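Serine repeat antigen 5 (PDB 6X44) is a papain-family pseudo-zymogen of the malaria parasite Plasmodium falciparum, probably without papain-like proteolytic activity, in which a helical prodomain packs against the protease-like domain. Local coordinates at residues D62-L67 with V197-N202; L86-E91 with G353-G358; L97-R102 with G400-D405. One frame throughout, in Å; residues are numbered along the deposited sequence.

From the N terminus, residues 62-67, 86-91 and 97-102 come one after another in the N-terminal, mainly helical region, consistent with the prodomain, and their partners 197-202, 353-358 and 400-405 follow in the same order. Interactions 1, 2 and 3 therefore close loops of 129, 261 and 297 residues that cross pairwise, and none nests inside another. Each ties this helical region to a loop of the papain-family region. Interactions 2 and 3, with centres about 9 Å apart, meet where Gly353 O probably accepts from Trp403 NE1 at 2.8 Å. Interaction 3 reaches interaction 1 through a probable Gly400 N to Glu198 O bond of 2.9 Å, whereas interactions 1 and 2 do not touch.

Interaction 1. Residues D62-L67 with V197-N202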
loop_
_atom_site.group_PDB
_atom_site.type_symbol
_atom_site.label_atom_id
_atom_site.label_comp_id
_atom_site.label_asym_id
_atom_site.label_seq_id
_atom_site.Cartn_x
_atom_site.Cartn_y
_atom_site.Cartn_z
ATOM N N ASP A 62 6.898 -3.697 17.663
ATOM C CA ASP A 62 6.647 -3.538 16.231
ATOM C C ASP A 62 6.914 -4.845 15.503
ATOM O O ASP A 62 7.919 -5.508 15.724
ATOM C CB ASP A 62 7.474 -2.414 15.606
ATOM C CG ASP A 62 6.894 -1.940 14.245
ATOM O OD1 ASP A 62 5.776 -1.365 14.207
ATOM O OD2 ASP A 62 7.562 -2.134 13.210
ATOM N N THR A 63 5.979 -5.216 14.641
ATOM C CA THR A 63 6.045 -6.446 13.867
ATOM C C THR A 63 6.490 -6.225 12.430
ATOM O O THR A 63 6.451 -7.174 11.644
ATOM C CB THR A 63 4.670 -7.105 13.827
ATOM O OG1 THR A 63 3.755 -6.163 13.273
ATOM C CG2 THR A 63 4.212 -7.492 15.217
ATOM N N THR A 64 6.877 -5.013 12.054
ATOM C CA THR A 64 7.134 -4.715 10.656
ATOM C C THR A 64 8.589 -4.794 10.278
ATOM O O THR A 64 8.904 -4.567 9.113
ATOM C CB THR A 64 6.659 -3.322 10.298
ATOM O OG1 THR A 64 7.590 -2.372 10.838
ATOM C CG2 THR A 64 5.252 -3.113 10.808
ATOM N N GLY A 65 9.477 -5.078 11.228
ATOM C CA GLY A 65 10.906 -5.092 10.992
ATOM C C GLY A 65 11.560 -3.733 10.812
ATOM O O GLY A 65 12.765 -3.677 10.534
ATOM N N THR A 66 10.823 -2.635 10.965
ATOM C CA THR A 66 11.431 -1.318 10.790
ATOM C C THR A 66 12.589 -1.086 11.765
ATOM O O THR A 66 13.643 -0.567 11.379
ATOM C CB THR A 66 10.381 -0.233 10.964
ATOM O OG1 THR A 66 9.386 -0.376 9.939
ATOM C CG2 THR A 66 11.047 1.151 10.883
ATOM N N LEU A 67 12.389 -1.402 13.045
ATOM C CA LEU A 67 13.390 -1.102 14.067
ATOM C C LEU A 67 14.276 -2.296 14.404
ATOM O O LEU A 67 15.300 -2.124 15.069
ATOM C CB LEU A 67 12.709 -0.576 15.334
ATOM C CG LEU A 67 11.947 0.712 15.025
ATOM C CD1 LEU A 67 11.127 1.132 16.201
ATOM C CD2 LEU A 67 12.887 1.828 14.645
ATOM N N VAL A 197 -6.229 -2.643 4.999
ATOM C CA VAL A 197 -4.886 -2.329 4.566
ATOM C C VAL A 197 -3.903 -3.254 5.285
ATOM O O VAL A 197 -4.115 -3.638 6.442
ATOM C CB VAL A 197 -4.591 -0.849 4.869
ATOM C CG1 VAL A 197 -3.097 -0.576 4.872
ATOM C CG2 VAL A 197 -5.282 0.032 3.839
ATOM N N GLU A 198 -2.807 -3.577 4.610
ATOM C CA GLU A 198 -1.787 -4.468 5.159
ATOM C C GLU A 198 -0.433 -3.768 5.141
ATOM O O GLU A 198 -0.255 -2.727 4.504
ATOM C CB GLU A 198 -1.716 -5.778 4.362
ATOM C CG GLU A 198 -3.077 -6.362 4.122
ATOM C CD GLU A 198 -3.076 -7.808 3.640
ATOM O OE1 GLU A 198 -2.074 -8.520 3.856
ATOM O OE2 GLU A 198 -4.100 -8.214 3.048
ATOM N N ASP A 199 0.543 -4.385 5.811
ATOM C CA ASP A 199 1.905 -3.877 5.872
ATOM C C ASP A 199 2.845 -5.004 5.443
ATOM O O ASP A 199 2.976 -6.007 6.155
ATOM C CB ASP A 199 2.227 -3.386 7.283
ATOM C CG ASP A 199 3.512 -2.569 7.343
ATOM O OD1 ASP A 199 4.469 -2.893 6.603
ATOM O OD2 ASP A 199 3.574 -1.598 8.130
ATOM N N GLN A 200 3.486 -4.842 4.276
ATOM C CA GLN A 200 4.420 -5.829 3.757
ATOM C C GLN A 200 5.655 -6.025 4.627
ATOM O O GLN A 200 6.463 -6.930 4.340
ATOM C CB GLN A 200 4.841 -5.399 2.372
ATOM C CG GLN A 200 5.640 -4.155 2.333
ATOM C CD GLN A 200 5.937 -3.686 0.916
ATOM O OE1 GLN A 200 5.162 -2.966 0.340
ATOM N NE2 GLN A 200 7.095 -4.074 0.372
ATOM N N GLY A 201 5.852 -5.186 5.637
ATOM C CA GLY A 201 7.050 -5.321 6.478
ATOM C C GLY A 201 8.316 -4.895 5.737
ATOM O O GLY A 201 8.284 -4.140 4.773
ATOM N N ASN A 202 9.449 -5.415 6.196
ATOM C CA ASN A 202 10.744 -5.036 5.627
ATOM C C ASN A 202 11.229 -6.037 4.580
ATOM O O ASN A 202 12.388 -6.477 4.585
ATOM C CB ASN A 202 11.763 -4.876 6.736
ATOM C CG ASN A 202 12.877 -3.927 6.352
ATOM O OD1 ASN A 202 12.640 -2.804 5.892
ATOM N ND2 ASN A 202 14.066 -4.371 6.497
#
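Thr64 lays its methyl branch against the carboxylate of Asp199, with CG2 3.5 Å from OD2 and the two side chains crossing at about a right angle. The first torsion of Thr64 (chi1 75°) places OG1 between the backbone N and the carbonyl carbon and sets CG2 anti to that carbon, beside the backbone N, where it meets Asp199 OD2. OG1 stays within its own segment, taking the Thr66 N-H at 3.2 Å to form an ST turn. In the loop 197-202, Asp199 OD1 takes the Gly201 N-H at 2.8 Å (158°) on its anti side, which makes an Asx turn, and OD1 is also held by a salt bridge to Lys118.

The backbones come closest at Thr64 and Gly201, whose CA atoms are 4.2 Å apart. Thr64 O rests 3.3 Å from Gly201 CA; its 3.1 Å approach to Asn202 N has too poor an angle for a hydrogen bond. Asn202 CB completes the contact, 3.7 Å from Thr64 O, with Gly65 O a little farther off.

The N-terminal partner is the turn after helix 45-61 together with the start of helix 66-69. The loop opposite leads to helix 206-221, where Gln200, which by sequence probably corresponds to papain's oxyanion-hole glutamine, packs against Ser206 and Phe209, while Glu198 pairs by backbone with Gly400, ahead of strand 408-412.

Interaction 2. Residues L86-E91 with G353-G358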
loop_
_atom_site.group_PDB
_atom_site.type_symbol
_atom_site.label_atom_id
_atom_site.label_comp_id
_atom_site.label_asym_id
_atom_site.label_seq_id
_atom_site.Cartn_x
_atom_site.Cartn_y
_atom_site.Cartn_z
ATOM N N LEU A 86 4.279 16.540 12.386
ATOM C CA LEU A 86 3.245 17.479 12.812
ATOM C C LEU A 86 3.121 18.644 11.833
ATOM O O LEU A 86 2.012 19.037 11.461
ATOM C CB LEU A 86 3.549 17.973 14.229
ATOM C CG LEU A 86 3.422 16.882 15.296
ATOM C CD1 LEU A 86 4.040 17.305 16.630
ATOM C CD2 LEU A 86 1.970 16.479 15.491
ATOM N N ILE A 87 4.248 19.185 11.375
ATOM C CA ILE A 87 4.212 20.245 10.370
ATOM C C ILE A 87 3.470 19.777 9.114
ATOM O O ILE A 87 2.566 20.462 8.624
ATOM C CB ILE A 87 5.642 20.712 10.057
ATOM C CG1 ILE A 87 6.148 21.569 11.209
ATOM C CG2 ILE A 87 5.687 21.511 8.770
ATOM C CD1 ILE A 87 7.632 21.621 11.315
ATOM N N TYR A 88 3.844 18.604 8.572
ATOM C CA TYR A 88 3.225 18.073 7.349
ATOM C C TYR A 88 1.751 17.735 7.517
ATOM O O TYR A 88 1.103 17.378 6.528
ATOM C CB TYR A 88 3.932 16.795 6.872
ATOM C CG TYR A 88 5.063 16.992 5.876
ATOM C CD1 TYR A 88 6.361 17.299 6.311
ATOM C CD2 TYR A 88 4.844 16.838 4.502
ATOM C CE1 TYR A 88 7.406 17.465 5.401
ATOM C CE2 TYR A 88 5.892 16.998 3.583
ATOM C CZ TYR A 88 7.159 17.318 4.039
ATOM O OH TYR A 88 8.200 17.481 3.144
ATOM N N HIS A 89 1.225 17.793 8.739
ATOM C CA HIS A 89 -0.145 17.408 9.042
ATOM C C HIS A 89 -0.743 18.368 10.063
ATOM O O HIS A 89 -1.502 17.969 10.953
ATOM C CB HIS A 89 -0.205 15.964 9.546
ATOM C CG HIS A 89 0.191 14.951 8.514
ATOM N ND1 HIS A 89 1.440 14.358 8.487
ATOM C CD2 HIS A 89 -0.493 14.441 7.458
ATOM C CE1 HIS A 89 1.505 13.525 7.463
ATOM N NE2 HIS A 89 0.346 13.557 6.821
ATOM N N SER A 90 -0.409 19.656 9.940
ATOM C CA SER A 90 -0.873 20.643 10.905
ATOM C C SER A 90 -2.397 20.764 10.929
ATOM O O SER A 90 -2.941 21.248 11.928
ATOM C CB SER A 90 -0.239 21.998 10.595
ATOM O OG SER A 90 -0.282 22.266 9.206
ATOM N N GLU A 91 -3.087 20.317 9.859
ATOM C CA GLU A 91 -4.549 20.357 9.779
ATOM C C GLU A 91 -5.200 19.143 10.428
ATOM O O GLU A 91 -6.276 19.260 11.023
ATOM C CB GLU A 91 -5.022 20.420 8.322
ATOM C CG GLU A 91 -4.137 21.193 7.355
ATOM C CD GLU A 91 -3.824 22.601 7.829
ATOM O OE1 GLU A 91 -3.401 22.772 8.998
ATOM O OE2 GLU A 91 -3.997 23.540 7.023
ATOM N N GLY A 353 7.429 8.965 1.749
ATOM C CA GLY A 353 7.988 8.570 3.027
ATOM C C GLY A 353 6.995 8.620 4.179
ATOM O O GLY A 353 5.788 8.810 3.984
ATOM N N TYR A 354 7.513 8.497 5.401
ATOM C CA TYR A 354 6.656 8.335 6.570
ATOM C C TYR A 354 5.715 9.529 6.761
ATOM O O TYR A 354 4.606 9.372 7.296
ATOM C CB TYR A 354 7.537 8.107 7.813
ATOM C CG TYR A 354 8.097 9.371 8.418
ATOM C CD1 TYR A 354 8.978 10.185 7.705
ATOM C CD2 TYR A 354 7.721 9.768 9.684
ATOM C CE1 TYR A 354 9.469 11.384 8.257
ATOM C CE2 TYR A 354 8.210 10.931 10.247
ATOM C CZ TYR A 354 9.071 11.739 9.527
ATOM O OH TYR A 354 9.560 12.879 10.114
ATOM N N GLU A 355 6.132 10.712 6.325
ATOM C CA GLU A 355 5.391 11.956 6.507
ATOM C C GLU A 355 4.493 12.299 5.314
ATOM O O GLU A 355 3.876 13.364 5.310
ATOM C CB GLU A 355 6.386 13.118 6.771
ATOM C CG GLU A 355 6.993 13.773 5.492
ATOM C CD GLU A 355 8.172 12.998 4.899
ATOM O OE1 GLU A 355 8.107 11.744 4.775
ATOM O OE2 GLU A 355 9.182 13.655 4.538
ATOM N N PHE A 356 4.434 11.435 4.300
ATOM C CA PHE A 356 3.707 11.710 3.064
ATOM C C PHE A 356 2.234 11.927 3.361
ATOM O O PHE A 356 1.597 11.148 4.084
ATOM C CB PHE A 356 3.901 10.538 2.111
ATOM C CG PHE A 356 3.410 10.753 0.699
ATOM C CD1 PHE A 356 4.197 11.422 -0.252
ATOM C CD2 PHE A 356 2.211 10.193 0.287
ATOM C CE1 PHE A 356 3.746 11.566 -1.574
ATOM C CE2 PHE A 356 1.756 10.333 -1.008
ATOM C CZ PHE A 356 2.521 11.013 -1.952
ATOM N N SER A 357 1.688 12.990 2.798
ATOM C CA SER A 357 0.304 13.338 3.077
ATOM C C SER A 357 -0.607 12.458 2.247
ATOM O O SER A 357 -0.437 12.349 1.027
ATOM C CB SER A 357 0.018 14.804 2.764
ATOM O OG SER A 357 -1.379 15.002 2.893
ATOM N N GLY A 358 -1.584 11.847 2.905
ATOM C CA GLY A 358 -2.550 11.047 2.183
ATOM C C GLY A 358 -3.841 11.787 1.844
ATOM O O GLY A 358 -4.647 11.295 1.059
HETATM O O HOH W 1 -2.217 11.856 5.717
#
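Glu355 brings its aliphatic CG squarely over the Tyr88 ring, a CH-pi contact with CG 3.5 Å from the centroid of the Tyr88 ring and 5° off its normal. The first torsion of Glu355 (chi1 84°) sets CG there, between its backbone N and carbonyl carbon; a bend at the second then turns the carboxylate 75° from the ring plane. Arg84 offers OE2 only a long, weak ion pair. Glu355 CB meanwhile lies over one face of the Tyr354 ring, offset toward its rim and 3.8 Å above its plane.

His89, with help from Tyr88, meets the backbone. Its CE1 is 3.2 Å from Glu355 O, approached obliquely, and its NE2 is 3.8 Å from Ser357 CA. Phe356 O lies at the imidazole edge, in the ring plane.

One water accepts from Gly358 N at 2.9 Å and weakly from His89 NE2 at 3.3 Å. Within the loop, Phe356 N bonds to Gly353 O at 3.0 Å and closes a type I turn that displays Glu355.

Direct hydrogen bonding between the segments is absent; a CH-pi contact, imidazole against carbonyl oxygens, and a weak water bridge join them. Donation to Leu85 O requires a proton on His89 ND1 and helps to set the ring's rotation.

Interaction 3. Residues L97-R102 with G400-D405; sequences LKNKFR and GPYWGD
Pro401 joins the contact through its carbonyl, to which Asn99 ND2 donates a weak hydrogen bond, 3.3 Å from Pro401 O and bent to 131°. It lies in the type I turn from Gly400 to Trp403, directly after the Asn-Ser-Trp motif (Asn397, Ser398 and Trp399) characteristic of papain-like proteases. The ring of Pro401 turns to its neighbour: CG sits over the centre of the Tyr402 ring, 3.9 Å above its plane.

Tyr402 is therefore held from both faces. Across the contact, Arg102 CB makes a CH-pi contact over the opposite face, 3.8 Å from the centroid of the Tyr402 ring and 8° off the normal, and Arg102 CD follows at 3.7 Å from Tyr402 CE1. The arginine chain then bends at its third torsion (chi3 98°), carrying the guanidinium on to a salt bridge with Glu11 of helix 4-25. Asn99 OD1 lies at the edge of the phenol ring, in its plane, while Asn99 O comes obliquely to 3.4 Å from Tyr402 CD1. Tyr402 O faces Lys100 CA and the aliphatic chain beyond it.

The side chain of Trp403 points away, and its ring meets that of Phe356, nearly parallel. Gly404 receives the end of Lys100: NZ donates to Gly404 O at 3.0 Å, from above the carbonyl plane. A water accepts from Lys100 NZ at 2.8 Å and from Gly404 N at 3.0 Å, so that both backbone polar atoms of this glycine are engaged.

Chemically, the direct hydrogen bonds across the contact run from side-chain donors to backbone carbonyls. The Lys100 ammonium, with His89 NE2 as a close neighbour of undecided role, is probably stabilised at least in part by the dipoles of the Gly404 carbonyl and the water.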
loop_
_atom_site.group_PDB
_atom_site.type_symbol
_atom_site.label_atom_id
_atom_site.label_comp_id
_atom_site.label_asym_id
_atom_site.label_seq_id
_atom_site.Cartn_x
_atom_site.Cartn_y
_atom_site.Cartn_z
ATOM N N LEU A 97 -3.346 12.651 13.828
ATOM C CA LEU A 97 -1.936 12.748 14.192
ATOM C C LEU A 97 -1.533 11.664 15.184
ATOM O O LEU A 97 -0.480 11.041 15.027
ATOM C CB LEU A 97 -1.642 14.134 14.774
ATOM C CG LEU A 97 -1.949 15.285 13.822
ATOM C CD1 LEU A 97 -1.834 16.616 14.534
ATOM C CD2 LEU A 97 -1.027 15.237 12.613
ATOM N N LYS A 98 -2.344 11.425 16.220
ATOM C CA LYS A 98 -2.049 10.305 17.105
ATOM C C LYS A 98 -1.913 9.010 16.321
ATOM O O LYS A 98 -1.342 8.032 16.817
ATOM C CB LYS A 98 -3.135 10.154 18.173
ATOM N N ASN A 99 -2.437 8.977 15.104
ATOM C CA ASN A 99 -2.374 7.769 14.305
ATOM C C ASN A 99 -1.001 7.588 13.676
ATOM O O ASN A 99 -0.427 6.497 13.729
ATOM C CB ASN A 99 -3.442 7.829 13.224
ATOM C CG ASN A 99 -3.812 6.477 12.725
ATOM O OD1 ASN A 99 -4.280 5.642 13.497
ATOM N ND2 ASN A 99 -3.595 6.229 11.427
ATOM N N LYS A 100 -0.464 8.648 13.066
ATOM C CA LYS A 100 0.821 8.526 12.391
ATOM C C LYS A 100 1.952 8.270 13.375
ATOM O O LYS A 100 2.970 7.673 13.006
ATOM C CB LYS A 100 1.110 9.774 11.562
ATOM C CG LYS A 100 0.046 10.065 10.510
ATOM C CD LYS A 100 0.643 10.527 9.171
ATOM C CE LYS A 100 -0.461 10.973 8.250
ATOM N NZ LYS A 100 -0.112 10.892 6.788
ATOM N N PHE A 101 1.804 8.702 14.627
ATOM C CA PHE A 101 2.858 8.434 15.600
ATOM C C PHE A 101 3.122 6.948 15.769
ATOM O O PHE A 101 4.186 6.585 16.271
ATOM C CB PHE A 101 2.517 9.030 16.966
ATOM C CG PHE A 101 2.824 10.481 17.080
ATOM C CD1 PHE A 101 2.639 11.317 16.011
ATOM C CD2 PHE A 101 3.280 11.015 18.271
ATOM C CE1 PHE A 101 2.913 12.663 16.115
ATOM C CE2 PHE A 101 3.542 12.368 18.384
ATOM C CZ PHE A 101 3.357 13.188 17.306
ATOM N N ARG A 102 2.195 6.080 15.362
ATOM C CA ARG A 102 2.395 4.636 15.512
ATOM C C ARG A 102 3.168 4.001 14.369
ATOM O O ARG A 102 3.393 2.785 14.400
ATOM C CB ARG A 102 1.057 3.919 15.648
ATOM C CG ARG A 102 0.098 4.624 16.556
ATOM C CD ARG A 102 -1.138 3.809 16.720
ATOM N NE ARG A 102 -1.102 3.039 17.953
ATOM C CZ ARG A 102 -1.610 3.468 19.103
ATOM N NH1 ARG A 102 -2.184 4.669 19.169
ATOM N NH2 ARG A 102 -1.540 2.696 20.182
ATOM N N GLY A 400 1.005 -0.383 5.562
ATOM C CA GLY A 400 0.200 -0.322 6.757
ATOM C C GLY A 400 -0.708 0.895 6.882
ATOM O O GLY A 400 -0.653 1.842 6.091
ATOM N N PRO A 401 -1.522 0.908 7.938
ATOM C CA PRO A 401 -2.532 1.955 8.119
ATOM C C PRO A 401 -2.069 3.228 8.819
ATOM O O PRO A 401 -2.899 4.115 9.020
ATOM C CB PRO A 401 -3.567 1.238 8.975
ATOM C CG PRO A 401 -2.720 0.386 9.872
ATOM C CD PRO A 401 -1.624 -0.137 8.966
ATOM N N TYR A 402 -0.801 3.368 9.195
ATOM C CA TYR A 402 -0.331 4.586 9.834
ATOM C C TYR A 402 0.411 5.459 8.846
ATOM O O TYR A 402 1.060 6.435 9.232
ATOM C CB TYR A 402 0.534 4.264 11.045
ATOM C CG TYR A 402 -0.061 3.180 11.911
ATOM C CD1 TYR A 402 -1.243 3.396 12.602
ATOM C CD2 TYR A 402 0.556 1.946 12.034
ATOM C CE1 TYR A 402 -1.803 2.417 13.388
ATOM C CE2 TYR A 402 0.019 0.953 12.829
ATOM C CZ TYR A 402 -1.171 1.197 13.499
ATOM O OH TYR A 402 -1.745 0.220 14.275
ATOM N N TRP A 403 0.266 5.157 7.572
ATOM C CA TRP A 403 0.907 5.864 6.489
ATOM C C TRP A 403 -0.171 6.462 5.606
ATOM O O TRP A 403 -1.219 5.854 5.399
ATOM C CB TRP A 403 1.803 4.915 5.659
ATOM C CG TRP A 403 2.437 5.639 4.549
ATOM C CD1 TRP A 403 3.616 6.330 4.585
ATOM C CD2 TRP A 403 1.911 5.809 3.241
ATOM N NE1 TRP A 403 3.880 6.859 3.373
ATOM C CE2 TRP A 403 2.848 6.572 2.518
ATOM C CE3 TRP A 403 0.764 5.359 2.592
ATOM C CZ2 TRP A 403 2.648 6.942 1.196
ATOM C CZ3 TRP A 403 0.585 5.698 1.247
ATOM C CH2 TRP A 403 1.512 6.494 0.578
ATOM N N GLY A 404 0.089 7.645 5.074
ATOM C CA GLY A 404 -0.896 8.248 4.214
ATOM C C GLY A 404 -2.205 8.485 4.947
ATOM O O GLY A 404 -2.244 8.822 6.133
ATOM N N ASP A 405 -3.305 8.293 4.236
ATOM C CA ASP A 405 -4.635 8.444 4.834
ATOM C C ASP A 405 -5.163 7.049 5.152
ATOM O O ASP A 405 -5.857 6.433 4.360
ATOM C CB ASP A 405 -5.545 9.205 3.892
ATOM C CG ASP A 405 -6.955 9.406 4.452
ATOM O OD1 ASP A 405 -7.213 9.057 5.623
ATOM O OD2 ASP A 405 -7.807 9.939 3.707
HETATM O O HOH W 2 2.249 9.552 5.995
#